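Local structure of Mll7089 protein (2OZ8) at residues G303-V308 and Y339-P344; Q329-R334 and H346-S351; I293-T298 and P311-L316. The protein is of unproven function but may act as a magnesium-dependent hydro-lyase of the enolase superfamily. All blocks are in the same frame, centred on the assembly; numbering follows the deposited sequence.

Contact 1: residues G303-V308 and Y339-P344; sequences GVHMAV and YAPDRP
His-305, which rests against Ala-340 and Pro-341, has both ring nitrogens taken: NE2 gives its proton to the carbonyl O of His-346, and ND1 accepts from the backbone N of His-123. Two bonds at different corners of the imidazole fix its rotation about the CB-CG bond. The ring then meets the 339-344 loop obliquely, with ND1 3.9 Å from CB of Ala-340 and CE1 3.8 Å from CD of Pro-341; the two side chains His-305 and Pro-341 cross at about a right angle. His-305 belongs to the short helix 304-309, which links two parallel strands of the C-terminal TIM-barrel domain, while the opposing loop follows strand 337-339. Ala-340 meets three side chains of the helix, those of Val-304, His-305 and Val-308. On one flank Val-304 puts a methyl beside the loop backbone: CG2, anti to its own N, lies 3.7 Å from N of Ala-340. Val-308, one turn on, straddles the alanine methyl with both branches, CG1 and CG2 each 4.0 Å from CB of Ala-340. Helix 122-125 packs on the same cluster, His-123 touching both Val-308 and Ala-340. The backbone of Ala-340 is hydrogen-bonded to Asn-131. Further along the loop, CB of Pro-341 sits over one face of the Arg-343 guanidinium, toward its rim.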
loop_
_atom_site.group_PDB
_atom_site.type_symbol
_atom_site.label_atom_id
_atom_site.label_comp_id
_atom_site.label_asym_id
_atom_site.label_seq_id
_atom_site.Cartn_x
_atom_site.Cartn_y
_atom_site.Cartn_z
ATOM N N GLY A 303 -11.638 -11.176 -36.128
ATOM C CA GLY A 303 -11.729 -10.206 -35.045
ATOM C C GLY A 303 -12.185 -8.862 -35.555
ATOM O O GLY A 303 -12.356 -7.942 -34.768
ATOM N N VAL A 304 -12.369 -8.713 -36.869
ATOM C CA VAL A 304 -12.889 -7.448 -37.394
ATOM C C VAL A 304 -14.204 -6.995 -36.696
ATOM O O VAL A 304 -14.466 -5.809 -36.488
ATOM C CB VAL A 304 -12.993 -7.440 -38.974
ATOM C CG1 VAL A 304 -14.107 -8.397 -39.515
ATOM C CG2 VAL A 304 -13.144 -6.012 -39.503
ATOM N N HIS A 305 -14.991 -7.973 -36.275
ATOM C CA HIS A 305 -16.303 -7.719 -35.737
ATOM C C HIS A 305 -16.282 -7.167 -34.327
ATOM O O HIS A 305 -17.081 -6.287 -34.015
ATOM C CB HIS A 305 -17.126 -8.978 -35.831
ATOM C CG HIS A 305 -17.387 -9.386 -37.243
ATOM N ND1 HIS A 305 -18.439 -8.883 -37.975
ATOM C CD2 HIS A 305 -16.720 -10.236 -38.064
ATOM C CE1 HIS A 305 -18.403 -9.399 -39.189
ATOM N NE2 HIS A 305 -17.377 -10.228 -39.264
ATOM N N MET A 306 -15.392 -7.681 -33.484
ATOM C CA MET A 306 -15.177 -7.103 -32.154
ATOM C C MET A 306 -14.462 -5.776 -32.304
ATOM O O MET A 306 -14.696 -4.869 -31.547
ATOM C CB MET A 306 -14.396 -8.064 -31.226
ATOM C CG MET A 306 -15.034 -9.478 -31.130
ATOM S SD MET A 306 -14.594 -10.739 -32.387
ATOM C CE MET A 306 -12.959 -10.947 -31.701
ATOM N N ALA A 307 -13.587 -5.645 -33.298
ATOM C CA ALA A 307 -12.834 -4.389 -33.426
ATOM C C ALA A 307 -13.778 -3.258 -33.697
ATOM O O ALA A 307 -13.658 -2.216 -33.072
ATOM C CB ALA A 307 -11.733 -4.462 -34.512
ATOM N N VAL A 308 -14.707 -3.455 -34.635
ATOM C CA VAL A 308 -15.645 -2.393 -34.960
ATOM C C VAL A 308 -16.695 -2.290 -33.874
ATOM O O VAL A 308 -17.281 -1.239 -33.754
ATOM C CB VAL A 308 -16.358 -2.492 -36.407
ATOM C CG1 VAL A 308 -15.404 -2.842 -37.528
ATOM C CG2 VAL A 308 -17.537 -3.445 -36.407
ATOM N N TYR A 339 -12.994 -3.717 -43.033
ATOM C CA TYR A 339 -14.430 -3.592 -43.069
ATOM C C TYR A 339 -15.099 -4.844 -42.608
ATOM O O TYR A 339 -14.858 -5.933 -43.154
ATOM C CB TYR A 339 -14.867 -3.297 -44.484
ATOM C CG TYR A 339 -14.539 -1.887 -44.922
ATOM C CD1 TYR A 339 -15.455 -0.852 -44.724
ATOM C CD2 TYR A 339 -13.312 -1.582 -45.510
ATOM C CE1 TYR A 339 -15.160 0.441 -45.089
ATOM C CE2 TYR A 339 -13.026 -0.300 -45.894
ATOM C CZ TYR A 339 -13.958 0.701 -45.711
ATOM O OH TYR A 339 -13.675 1.987 -46.091
ATOM N N ALA A 340 -15.941 -4.708 -41.599
ATOM C CA ALA A 340 -16.776 -5.817 -41.188
ATOM C C ALA A 340 -17.928 -5.908 -42.184
ATOM O O ALA A 340 -18.706 -4.948 -42.323
ATOM C CB ALA A 340 -17.293 -5.604 -39.797
ATOM N N PRO A 341 -18.044 -7.051 -42.887
ATOM C CA PRO A 341 -18.999 -7.238 -43.985
ATOM C C PRO A 341 -20.446 -7.307 -43.548
ATOM O O PRO A 341 -20.737 -7.600 -42.378
ATOM C CB PRO A 341 -18.599 -8.587 -44.581
ATOM C CG PRO A 341 -17.857 -9.279 -43.535
ATOM C CD PRO A 341 -17.252 -8.268 -42.626
ATOM N N ASP A 342 -21.352 -7.082 -44.500
ATOM C CA ASP A 342 -22.796 -7.104 -44.248
ATOM C C ASP A 342 -23.435 -8.468 -44.518
ATOM O O ASP A 342 -24.628 -8.558 -44.739
ATOM C CB ASP A 342 -23.503 -5.990 -45.034
ATOM C CG ASP A 342 -24.991 -5.862 -44.680
ATOM O OD1 ASP A 342 -25.337 -6.014 -43.489
ATOM O OD2 ASP A 342 -25.818 -5.626 -45.599
ATOM N N ARG A 343 -22.643 -9.524 -44.473
ATOM C CA ARG A 343 -23.125 -10.888 -44.624
ATOM C C ARG A 343 -23.486 -11.442 -43.236
ATOM O O ARG A 343 -23.099 -10.855 -42.238
ATOM C CB ARG A 343 -22.019 -11.738 -45.254
ATOM C CG ARG A 343 -21.643 -11.379 -46.721
ATOM C CD ARG A 343 -20.373 -12.146 -47.151
ATOM N NE ARG A 343 -19.333 -11.152 -47.315
ATOM C CZ ARG A 343 -18.070 -11.266 -46.959
ATOM N NH1 ARG A 343 -17.584 -12.362 -46.393
ATOM N NH2 ARG A 343 -17.277 -10.241 -47.192
ATOM N N PRO A 344 -24.263 -12.548 -43.159
ATOM C CA PRO A 344 -24.506 -13.120 -41.831
ATOM C C PRO A 344 -23.310 -13.830 -41.252
ATOM O O PRO A 344 -22.424 -14.265 -41.994
ATOM C CB PRO A 344 -25.643 -14.125 -42.077
ATOM C CG PRO A 344 -25.537 -14.494 -43.521
ATOM C CD PRO A 344 -25.047 -13.249 -44.212
#

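Contact 2: residues Q329-R334 and H346-S351; sequences QPIEIR and HGLVLS
His-346, whose carbonyl O meets Ile-331, holds its imidazole by the edge: ND1 receives the backbone N-H of Leu-348 at 3.1 Å, with the donor only 4° out of the ring plane. NE2 bonds to the carbonyl O of Leu-47. The other flat groups form a salt bridge at the far end of 329-334, where the Arg-334 guanidinium presents NE in plane to OE2 of Glu-332, 3.0 Å away and almost straight at 177°, although OE2 is met from above the carboxylate plane. Both segments come after strand 313-318 of the enolase-type TIM barrel, on either side of the short strand 337-339 in sequence. The 346-351 stretch runs along the N-terminal domain: Leu-47 is on one of its strands, Leu-350 packs on Ala-35 and Glu-37 of another, and Asp-112 OD1 binds the backbone N of His-346.

Between the segments the apolar touch is narrow. CD1 of Ile-331 reaches CD2 of Leu-348 at 4.0 Å, the two side chains crossing at about a right angle, and the same CD1 lies 3.8 Å from O of His-346. With CG1 beside the backbone N and chi2 at -45°, the isoleucine chain folds its tip back toward this loop. CD2 of Leu-348 also closes on the carbonyl O of Gln-329, at 3.8 Å. Gly-347, with positive phi, lies between His-346 and Leu-348. A water knits the backbones together, accepting from N of Gln-329 at 2.9 Å and from N of Val-349 at 2.7 Å, with O of Gly-347 a longer 3.2 Å from it.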
loop_
_atom_site.group_PDB
_atom_site.type_symbol
_atom_site.label_atom_id
_atom_site.label_comp_id
_atom_site.label_asym_id
_atom_site.label_seq_id
_atom_site.Cartn_x
_atom_site.Cartn_y
_atom_site.Cartn_z
ATOM N N GLN A 329 -14.931 -15.614 -49.503
ATOM C CA GLN A 329 -14.532 -14.197 -49.508
ATOM C C GLN A 329 -13.951 -13.716 -48.185
ATOM O O GLN A 329 -14.655 -13.625 -47.164
ATOM C CB GLN A 329 -15.657 -13.246 -49.966
ATOM C CG GLN A 329 -16.982 -13.674 -49.525
ATOM C CD GLN A 329 -18.123 -13.088 -50.313
ATOM O OE1 GLN A 329 -18.074 -11.943 -50.767
ATOM N NE2 GLN A 329 -19.180 -13.871 -50.457
ATOM N N PRO A 330 -12.682 -13.334 -48.225
ATOM C CA PRO A 330 -11.929 -12.856 -47.072
ATOM C C PRO A 330 -12.459 -11.486 -46.680
ATOM O O PRO A 330 -13.209 -10.892 -47.460
ATOM C CB PRO A 330 -10.490 -12.732 -47.613
ATOM C CG PRO A 330 -10.651 -12.561 -49.084
ATOM C CD PRO A 330 -11.905 -13.308 -49.473
ATOM N N ILE A 331 -12.074 -11.008 -45.494
ATOM C CA ILE A 331 -12.422 -9.682 -45.016
ATOM C C ILE A 331 -11.801 -8.574 -45.865
ATOM O O ILE A 331 -10.598 -8.529 -46.034
ATOM C CB ILE A 331 -11.975 -9.477 -43.500
ATOM C CG1 ILE A 331 -12.703 -10.456 -42.549
ATOM C CG2 ILE A 331 -12.169 -8.007 -43.039
ATOM C CD1 ILE A 331 -14.276 -10.605 -42.788
ATOM N N GLU A 332 -12.624 -7.664 -46.365
ATOM C CA GLU A 332 -12.134 -6.501 -47.080
ATOM C C GLU A 332 -11.221 -5.565 -46.228
ATOM O O GLU A 332 -11.602 -5.118 -45.148
ATOM C CB GLU A 332 -13.312 -5.679 -47.632
ATOM C CG GLU A 332 -12.874 -4.614 -48.650
ATOM C CD GLU A 332 -14.013 -3.755 -49.173
ATOM O OE1 GLU A 332 -15.175 -3.923 -48.721
ATOM O OE2 GLU A 332 -13.739 -2.864 -50.042
ATOM N N ILE A 333 -10.035 -5.270 -46.746
ATOM C CA ILE A 333 -9.243 -4.182 -46.224
ATOM C C ILE A 333 -8.909 -3.249 -47.383
ATOM O O ILE A 333 -8.219 -3.645 -48.326
ATOM C CB ILE A 333 -7.943 -4.666 -45.548
ATOM C CG1 ILE A 333 -8.255 -5.550 -44.327
ATOM C CG2 ILE A 333 -7.095 -3.451 -45.202
ATOM C CD1 ILE A 333 -7.005 -6.127 -43.570
ATOM N N ARG A 334 -9.395 -2.016 -47.303
ATOM C CA ARG A 334 -9.251 -1.038 -48.394
ATOM C C ARG A 334 -8.751 0.280 -47.873
ATOM O O ARG A 334 -9.375 0.865 -46.984
ATOM C CB ARG A 334 -10.595 -0.810 -49.100
ATOM C CG ARG A 334 -10.574 0.374 -50.088
ATOM C CD ARG A 334 -11.762 0.336 -51.108
ATOM N NE ARG A 334 -13.023 -0.013 -50.434
ATOM C CZ ARG A 334 -13.885 0.884 -49.949
ATOM N NH1 ARG A 334 -13.631 2.183 -50.079
ATOM N NH2 ARG A 334 -14.998 0.479 -49.333
ATOM N N HIS A 346 -19.773 -14.065 -39.210
ATOM C CA HIS A 346 -18.569 -13.272 -39.348
ATOM C C HIS A 346 -18.190 -13.072 -40.828
ATOM O O HIS A 346 -17.234 -12.382 -41.134
ATOM C CB HIS A 346 -17.395 -13.801 -38.498
ATOM C CG HIS A 346 -17.105 -15.264 -38.641
ATOM N ND1 HIS A 346 -17.044 -15.914 -39.859
ATOM C CD2 HIS A 346 -16.816 -16.199 -37.701
ATOM C CE1 HIS A 346 -16.727 -17.185 -39.659
ATOM N NE2 HIS A 346 -16.600 -17.386 -38.355
ATOM N N GLY A 347 -18.962 -13.692 -41.727
ATOM C CA GLY A 347 -18.803 -13.556 -43.179
ATOM C C GLY A 347 -17.761 -14.494 -43.749
ATOM O O GLY A 347 -17.459 -14.410 -44.922
ATOM N N LEU A 348 -17.149 -15.361 -42.932
ATOM C CA LEU A 348 -16.139 -16.266 -43.477
ATOM C C LEU A 348 -16.790 -17.615 -43.687
ATOM O O LEU A 348 -17.398 -18.193 -42.777
ATOM C CB LEU A 348 -14.853 -16.340 -42.633
ATOM C CG LEU A 348 -14.094 -15.010 -42.396
ATOM C CD1 LEU A 348 -13.094 -15.155 -41.247
ATOM C CD2 LEU A 348 -13.417 -14.373 -43.698
ATOM N N VAL A 349 -16.690 -18.097 -44.924
ATOM C CA VAL A 349 -17.205 -19.432 -45.278
ATOM C C VAL A 349 -16.124 -20.200 -45.974
ATOM O O VAL A 349 -15.533 -19.711 -46.904
ATOM C CB VAL A 349 -18.479 -19.376 -46.208
ATOM C CG1 VAL A 349 -18.929 -20.804 -46.551
ATOM C CG2 VAL A 349 -19.612 -18.588 -45.567
ATOM N N LEU A 350 -15.888 -21.413 -45.523
ATOM C CA LEU A 350 -14.813 -22.247 -46.018
ATOM C C LEU A 350 -14.974 -22.535 -47.516
ATOM O O LEU A 350 -16.096 -22.728 -48.001
ATOM C CB LEU A 350 -14.838 -23.532 -45.239
ATOM C CG LEU A 350 -13.544 -24.270 -44.996
ATOM C CD1 LEU A 350 -12.563 -23.387 -44.281
ATOM C CD2 LEU A 350 -13.925 -25.480 -44.158
ATOM N N SER A 351 -13.883 -22.522 -48.265
ATOM C CA SER A 351 -13.973 -22.734 -49.701
ATOM C C SER A 351 -14.038 -24.239 -49.966
ATOM O O SER A 351 -13.212 -25.008 -49.488
ATOM C CB SER A 351 -12.790 -22.077 -50.381
ATOM O OG SER A 351 -12.452 -22.672 -51.617
HETATM O O HOH W 1 -16.098 -16.425 -47.013
#

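Contact 3: residues I293-T298 and P311-L316; sequences ISIGNT and PEVEWL
Strands 293-295 and 313-316 run parallel, their directions 27° apart, joined by the bond from N of Ile-293 to O of Glu-312 (3.0 Å) and that from N of Ile-295 to O of Trp-315 (3.1 Å). Two residues on the first strand thus span three on the second, and the extra residue is probably accommodated around Glu-314, whose backbone departs from the extended form. In this irregular part a water lies between the strands, donating to O of Ile-293 at 2.6 Å and accepting from N of Glu-314. The first of the two strand bonds comes in 41° above the carbonyl plane of Glu-312, whereas the second is nearly in line with the C=O of Trp-315.

Ile-293, Ile-295, Val-313 and Leu-316 turn to one face of the sheet. The two branches of Val-313 divide the isoleucines between them, CG1 lying 3.7 Å from CG1 of Ile-295 and CG2 3.8 Å from CG2 of Ile-293. Glu-312 is bent at chi2 (-94°), which lays its carboxylate alongside the isoleucine chain, with OE2 3.6 Å from CD1 of Ile-293.

The two strands and helix 304-309 make a beta-alpha-beta crossover of the TIM barrel. Ala-307 of that helix covers Ile-295 and Val-313, and Ala-286 of helix 276-289 meets Ile-293 and Glu-312. Trp-315 meets Trp-222 of strand 222-224 edge-to-face, and Ser-294 OG bonds to Asn-271 and Asn-248. Strand 269-272 flanks 293-295, strand 132-138 flanks 313-318, and Pro-311 packs on Arg-89 of a second subunit.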
loop_
_atom_site.group_PDB
_atom_site.type_symbol
_atom_site.label_atom_id
_atom_site.label_comp_id
_atom_site.label_asym_id
_atom_site.label_seq_id
_atom_site.Cartn_x
_atom_site.Cartn_y
_atom_site.Cartn_z
ATOM N N ILE A 293 -7.924 -0.684 -26.354
ATOM C CA ILE A 293 -7.635 -2.086 -26.683
ATOM C C ILE A 293 -7.217 -2.116 -28.113
ATOM O O ILE A 293 -7.769 -1.366 -28.918
ATOM C CB ILE A 293 -8.898 -3.010 -26.488
ATOM C CG1 ILE A 293 -9.113 -3.294 -24.993
ATOM C CG2 ILE A 293 -8.829 -4.313 -27.301
ATOM C CD1 ILE A 293 -10.348 -4.157 -24.679
ATOM N N SER A 294 -6.208 -2.940 -28.436
ATOM C CA SER A 294 -5.920 -3.200 -29.855
ATOM C C SER A 294 -6.193 -4.657 -30.147
ATOM O O SER A 294 -6.033 -5.477 -29.301
ATOM C CB SER A 294 -4.533 -2.760 -30.292
ATOM O OG SER A 294 -3.583 -3.385 -29.458
ATOM N N ILE A 295 -6.729 -4.928 -31.321
ATOM C CA ILE A 295 -6.927 -6.289 -31.812
ATOM C C ILE A 295 -5.721 -6.747 -32.670
ATOM O O ILE A 295 -5.371 -6.108 -33.683
ATOM C CB ILE A 295 -8.214 -6.348 -32.639
ATOM C CG1 ILE A 295 -9.379 -5.664 -31.865
ATOM C CG2 ILE A 295 -8.461 -7.782 -33.180
ATOM C CD1 ILE A 295 -10.093 -6.415 -30.779
ATOM N N GLY A 296 -5.073 -7.808 -32.207
ATOM C CA GLY A 296 -3.999 -8.427 -32.908
ATOM C C GLY A 296 -4.506 -9.401 -33.981
ATOM O O GLY A 296 -5.731 -9.463 -34.282
ATOM N N ASN A 297 -3.547 -10.125 -34.576
ATOM C CA ASN A 297 -3.856 -11.110 -35.596
ATOM C C ASN A 297 -4.928 -12.046 -35.114
ATOM O O ASN A 297 -4.794 -12.619 -34.040
ATOM C CB ASN A 297 -2.630 -11.912 -35.997
ATOM C CG ASN A 297 -1.693 -11.109 -36.829
ATOM O OD1 ASN A 297 -0.482 -11.085 -36.579
ATOM N ND2 ASN A 297 -2.239 -10.407 -37.814
ATOM N N THR A 298 -6.015 -12.116 -35.882
ATOM C CA THR A 298 -6.970 -13.193 -35.755
ATOM C C THR A 298 -6.949 -13.970 -37.070
ATOM O O THR A 298 -6.735 -13.394 -38.141
ATOM C CB THR A 298 -8.370 -12.693 -35.307
ATOM O OG1 THR A 298 -8.929 -11.729 -36.226
ATOM C CG2 THR A 298 -8.258 -12.036 -33.907
ATOM N N PRO A 311 -16.036 0.213 -28.480
ATOM C CA PRO A 311 -15.725 1.638 -28.746
ATOM C C PRO A 311 -14.259 2.038 -28.438
ATOM O O PRO A 311 -13.757 2.991 -29.024
ATOM C CB PRO A 311 -16.715 2.362 -27.830
ATOM C CG PRO A 311 -16.818 1.389 -26.592
ATOM C CD PRO A 311 -16.809 0.031 -27.228
ATOM N N GLU A 312 -13.581 1.318 -27.520
ATOM C CA GLU A 312 -12.191 1.636 -27.152
ATOM C C GLU A 312 -11.138 1.062 -28.086
ATOM O O GLU A 312 -9.942 1.088 -27.740
ATOM C CB GLU A 312 -11.867 1.164 -25.740
ATOM C CG GLU A 312 -11.727 -0.285 -25.549
ATOM C CD GLU A 312 -12.986 -0.925 -25.097
ATOM O OE1 GLU A 312 -14.052 -0.621 -25.646
ATOM O OE2 GLU A 312 -12.918 -1.755 -24.197
ATOM N N VAL A 313 -11.580 0.523 -29.244
ATOM C CA VAL A 313 -10.651 -0.080 -30.215
ATOM C C VAL A 313 -10.552 0.817 -31.419
ATOM O O VAL A 313 -11.579 1.162 -32.023
ATOM C CB VAL A 313 -11.095 -1.501 -30.700
ATOM C CG1 VAL A 313 -10.133 -2.004 -31.730
ATOM C CG2 VAL A 313 -11.247 -2.476 -29.551
ATOM N N GLU A 314 -9.317 1.192 -31.767
ATOM C CA GLU A 314 -9.088 1.939 -33.006
ATOM C C GLU A 314 -8.239 1.198 -34.052
ATOM O O GLU A 314 -8.246 1.567 -35.223
ATOM C CB GLU A 314 -8.628 3.399 -32.685
ATOM C CG GLU A 314 -7.174 3.769 -32.881
ATOM C CD GLU A 314 -6.890 5.306 -32.828
ATOM O OE1 GLU A 314 -6.943 5.988 -33.895
ATOM O OE2 GLU A 314 -6.579 5.822 -31.727
ATOM N N TRP A 315 -7.547 0.124 -33.641
ATOM C CA TRP A 315 -6.589 -0.596 -34.520
ATOM C C TRP A 315 -6.735 -2.112 -34.559
ATOM O O TRP A 315 -6.947 -2.771 -33.553
ATOM C CB TRP A 315 -5.140 -0.267 -34.193
ATOM C CG TRP A 315 -4.744 1.149 -34.397
ATOM C CD1 TRP A 315 -4.610 2.112 -33.436
ATOM C CD2 TRP A 315 -4.353 1.767 -35.663
ATOM N NE1 TRP A 315 -4.197 3.313 -34.033
ATOM C CE2 TRP A 315 -4.034 3.126 -35.389
ATOM C CE3 TRP A 315 -4.260 1.298 -36.990
ATOM C CZ2 TRP A 315 -3.594 4.031 -36.408
ATOM C CZ3 TRP A 315 -3.878 2.204 -38.013
ATOM C CH2 TRP A 315 -3.531 3.557 -37.703
ATOM N N LEU A 316 -6.599 -2.657 -35.745
ATOM C CA LEU A 316 -6.618 -4.097 -35.970
ATOM C C LEU A 316 -5.351 -4.514 -36.749
ATOM O O LEU A 316 -4.980 -3.866 -37.721
ATOM C CB LEU A 316 -7.901 -4.507 -36.747
ATOM C CG LEU A 316 -7.890 -5.945 -37.276
ATOM C CD1 LEU A 316 -9.261 -6.479 -37.404
ATOM C CD2 LEU A 316 -7.147 -5.962 -38.672
HETATM O O HOH W 2 -6.509 0.109 -30.677
#

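Overall arrangement
All three contacts lie late in the barrel domain. Contact 3 joins two neighbouring parallel strands, and the helix 304-309 that connects them supplies one side of contact 1; their centres are about 12 Å apart, with Gly-303 N bonded to Thr-298 OG1. Contact 1 ties that helix to the loop after strand 337-339. Contact 2, its centre about 9 Å from that of contact 1, joins the chain on both sides of that strand, and Tyr-339 N bonds to Glu-332 O. Along the chain the segments of contact 1 alternate with those of contacts 3 and 2, which follow in series, about 18 Å between centres, without touching. They run from the barrel wall to the chain beside the N-terminal domain.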